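Local coordinates for mutT/nudix family protein (Listeria innocua, PDB 3I9X) that probably acts as a hydrolase of the Nudix family, the chain being the Nudix-domain part of a longer protein, at residues Phe104-Lys109 with Ile119-Tyr124. Numbering follows the deposited sequence.
Sequences FGVFDK and ISRAFY
Backbone hydrogen bonds tie Phe107 to Ser120 in both directions: Phe107 N to Ser120 O at 2.8 Å and Ser120 N to Phe107 O at 2.9 Å. Farther along, Ala122 N donates to Gly105 O, while Ala122 O takes a firm bond from Phe104 N and a weak, longer one from Gly105 N. Two residues thus face one, a classic beta bulge in the antiparallel hairpin of strands 102-107 and 118-126, part of the mixed sheet of the Nudix domain. Strand 118-126 pairs on its other side with strand 27-40.

Gly105 O is gripped twice. Arg121 NH1 reaches it at 3.0 Å from the face of the carbonyl plane opposite Ala122 N, and the oxygen lies almost in the guanidinium plane. The arginine chain, bent at chi2 (38°), leans across toward strand 102-107 to make this bond and crosses the Val106 side chain at about a right angle.

Apolar contacts occupy both faces of the hairpin. Ala122 CB sits over one face of the Phe104 ring as a CH-pi contact, 4.0 Å from its centroid, and also touches Phe107 CE2 at 3.7 Å. Phe123 O and Tyr124 N lie at the edge of the Phe104 ring, and its CD2 comes to the edge of the Tyr124 ring. Helix 161-177 packs on Phe104, Phe107 and Tyr124. On the face bearing Arg121, Val106 CG1 lies beside Ile119 CG2 at 3.8 Å, both methyls anti to their backbone N. Here Val106 also meets Val106 of the second subunit, placing this face at the dimer interface.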
ATOM      1  N   PHE A 104      -1.903  -4.624  -5.474  1.00 37.32           N
ATOM      2  CA  PHE A 104      -1.421  -5.878  -4.905  1.00 38.98           C
ATOM      3  C   PHE A 104      -0.311  -5.740  -3.925  1.00 39.21           C
ATOM      4  O   PHE A 104       0.021  -6.721  -3.250  1.00 41.44           O
ATOM      5  CB  PHE A 104      -1.068  -6.944  -5.965  1.00 39.09           C
ATOM      6  CG  PHE A 104       0.159  -6.633  -6.742  1.00 38.15           C
ATOM      7  CD1 PHE A 104       1.367  -7.147  -6.365  1.00 37.82           C
ATOM      8  CD2 PHE A 104       0.109  -5.823  -7.831  1.00 39.72           C
ATOM      9  CE1 PHE A 104       2.490  -6.844  -7.052  1.00 39.14           C
ATOM     10  CE2 PHE A 104       1.287  -5.531  -8.570  1.00 42.47           C
ATOM     11  CZ  PHE A 104       2.447  -6.042  -8.175  1.00 39.52           C
ATOM     12  N   GLY A 105       0.310  -4.580  -3.864  1.00 39.22           N
ATOM     13  CA  GLY A 105       1.119  -4.291  -2.677  1.00 38.70           C
ATOM     14  C   GLY A 105       1.709  -2.907  -2.576  1.00 37.11           C
ATOM     15  O   GLY A 105       1.343  -1.972  -3.315  1.00 36.37           O
ATOM     16  N   VAL A 106       2.578  -2.789  -1.590  1.00 37.03           N
ATOM     17  CA  VAL A 106       3.452  -1.642  -1.422  1.00 37.50           C
ATOM     18  C   VAL A 106       4.874  -2.230  -1.435  1.00 37.74           C
ATOM     19  O   VAL A 106       5.108  -3.287  -0.885  1.00 37.74           O
ATOM     20  CB  VAL A 106       3.103  -0.886  -0.138  1.00 37.60           C
ATOM     21  CG1 VAL A 106       3.943   0.297   0.018  1.00 37.60           C
ATOM     22  CG2 VAL A 106       1.628  -0.435  -0.206  1.00 35.61           C
ATOM     23  N   PHE A 107       5.779  -1.582  -2.134  1.00 37.56           N
ATOM     24  CA  PHE A 107       7.166  -1.982  -2.168  1.00 38.57           C
ATOM     25  C   PHE A 107       7.900  -0.826  -1.565  1.00 38.83           C
ATOM     26  O   PHE A 107       7.918   0.240  -2.132  1.00 39.17           O
ATOM     27  CB  PHE A 107       7.586  -2.331  -3.591  1.00 38.70           C
ATOM     28  CG  PHE A 107       6.953  -3.575  -4.049  1.00 38.53           C
ATOM     29  CD1 PHE A 107       7.604  -4.794  -3.893  1.00 40.16           C
ATOM     30  CD2 PHE A 107       5.648  -3.552  -4.470  1.00 37.01           C
ATOM     31  CE1 PHE A 107       6.953  -5.978  -4.249  1.00 40.52           C
ATOM     32  CE2 PHE A 107       4.987  -4.717  -4.819  1.00 41.18           C
ATOM     33  CZ  PHE A 107       5.644  -5.922  -4.720  1.00 40.27           C
ATOM     34  N   ASP A 108       8.364  -1.035  -0.344  1.00 39.78           N
ATOM     35  CA  ASP A 108       8.947   0.016   0.469  1.00 42.16           C
ATOM     36  C   ASP A 108      10.286  -0.403   1.111  1.00 44.02           C
ATOM     37  O   ASP A 108      10.857   0.356   1.854  1.00 45.83           O
ATOM     38  CB  ASP A 108       7.937   0.469   1.534  1.00 41.26           C
ATOM     39  CG  ASP A 108       7.522  -0.650   2.475  1.00 39.59           C
ATOM     40  OD1 ASP A 108       7.932  -1.792   2.267  1.00 40.71           O
ATOM     41  OD2 ASP A 108       6.733  -0.398   3.413  1.00 38.58           O
ATOM     42  N   LYS A 109      10.779  -1.594   0.786  1.00 46.91           N
ATOM     43  CA  LYS A 109      12.007  -2.133   1.349  1.00 48.69           C
ATOM     44  C   LYS A 109      13.169  -1.152   1.204  1.00 50.33           C
ATOM     45  O   LYS A 109      13.418  -0.619   0.113  1.00 50.73           O
ATOM     46  CB  LYS A 109      12.357  -3.478   0.706  1.00 49.28           C
ATOM     47  N   ILE A 119       8.784   4.935  -2.263  1.00 40.41           N
ATOM     48  CA  ILE A 119       7.762   3.981  -1.885  1.00 39.59           C
ATOM     49  C   ILE A 119       6.896   3.770  -3.115  1.00 39.20           C
ATOM     50  O   ILE A 119       6.426   4.758  -3.734  1.00 39.74           O
ATOM     51  CB  ILE A 119       6.921   4.539  -0.741  1.00 40.00           C
ATOM     52  CG1 ILE A 119       7.801   4.720   0.516  1.00 40.61           C
ATOM     53  CG2 ILE A 119       5.728   3.643  -0.436  1.00 37.41           C
ATOM     54  CD1 ILE A 119       7.439   6.005   1.294  1.00 40.29           C
ATOM     55  N   SER A 120       6.768   2.501  -3.513  1.00 37.55           N
ATOM     56  CA  SER A 120       5.955   2.129  -4.659  1.00 36.32           C
ATOM     57  C   SER A 120       4.634   1.482  -4.273  1.00 35.47           C
ATOM     58  O   SER A 120       4.623   0.502  -3.572  1.00 35.00           O
ATOM     59  CB  SER A 120       6.711   1.146  -5.550  1.00 37.00           C
ATOM     60  OG  SER A 120       5.791   0.467  -6.374  1.00 38.49           O
ATOM     61  N   ARG A 121       3.541   2.009  -4.802  1.00 34.39           N
ATOM     62  CA  ARG A 121       2.235   1.404  -4.742  1.00 34.99           C
ATOM     63  C   ARG A 121       2.015   0.616  -6.045  1.00 34.44           C
ATOM     64  O   ARG A 121       2.012   1.159  -7.151  1.00 33.93           O
ATOM     65  CB  ARG A 121       1.193   2.508  -4.528  1.00 35.61           C
ATOM     66  CG  ARG A 121      -0.313   2.097  -4.405  1.00 38.42           C
ATOM     67  CD  ARG A 121      -0.505   0.884  -3.686  1.00 42.95           C
ATOM     68  NE  ARG A 121      -1.856   0.721  -3.177  1.00 43.97           N
ATOM     69  CZ  ARG A 121      -2.283  -0.374  -2.543  1.00 42.34           C
ATOM     70  NH1 ARG A 121      -1.474  -1.410  -2.360  1.00 40.90           N
ATOM     71  NH2 ARG A 121      -3.531  -0.425  -2.069  1.00 41.54           N
ATOM     72  N   ALA A 122       1.867  -0.687  -5.923  1.00 34.08           N
ATOM     73  CA  ALA A 122       1.834  -1.530  -7.100  1.00 34.27           C
ATOM     74  C   ALA A 122       0.429  -2.048  -7.418  1.00 34.48           C
ATOM     75  O   ALA A 122      -0.337  -2.409  -6.517  1.00 35.46           O
ATOM     76  CB  ALA A 122       2.790  -2.635  -6.929  1.00 33.73           C
ATOM     77  N   PHE A 123       0.085  -2.025  -8.687  1.00 34.73           N
ATOM     78  CA  PHE A 123      -1.205  -2.465  -9.159  1.00 36.24           C
ATOM     79  C   PHE A 123      -0.976  -3.477 -10.277  1.00 37.09           C
ATOM     80  O   PHE A 123       0.062  -3.392 -10.975  1.00 38.36           O
ATOM     81  CB  PHE A 123      -1.974  -1.295  -9.773  1.00 35.38           C
ATOM     82  CG  PHE A 123      -2.302  -0.157  -8.805  1.00 36.81           C
ATOM     83  CD1 PHE A 123      -3.559  -0.083  -8.175  1.00 34.89           C
ATOM     84  CD2 PHE A 123      -1.411   0.891  -8.623  1.00 35.96           C
ATOM     85  CE1 PHE A 123      -3.887   0.963  -7.317  1.00 34.59           C
ATOM     86  CE2 PHE A 123      -1.723   1.960  -7.771  1.00 35.00           C
ATOM     87  CZ  PHE A 123      -2.960   1.989  -7.106  1.00 37.43           C
ATOM     88  N   TYR A 124      -1.920  -4.396 -10.484  1.00 36.36           N
ATOM     89  CA  TYR A 124      -1.981  -5.105 -11.767  1.00 36.71           C
ATOM     90  C   TYR A 124      -3.256  -4.853 -12.546  1.00 37.03           C
ATOM     91  O   TYR A 124      -4.259  -4.469 -11.991  1.00 36.70           O
ATOM     92  CB  TYR A 124      -1.806  -6.597 -11.597  1.00 37.61           C
ATOM     93  CG  TYR A 124      -2.938  -7.412 -10.972  1.00 37.08           C
ATOM     94  CD1 TYR A 124      -4.012  -7.856 -11.724  1.00 38.53           C
ATOM     95  CD2 TYR A 124      -2.849  -7.829  -9.661  1.00 39.22           C
ATOM     96  CE1 TYR A 124      -4.992  -8.681 -11.157  1.00 39.82           C
ATOM     97  CE2 TYR A 124      -3.824  -8.632  -9.076  1.00 39.78           C
ATOM     98  CZ  TYR A 124      -4.889  -9.060  -9.826  1.00 40.32           C
ATOM     99  OH  TYR A 124      -5.846  -9.851  -9.212  1.00 43.17           O
TER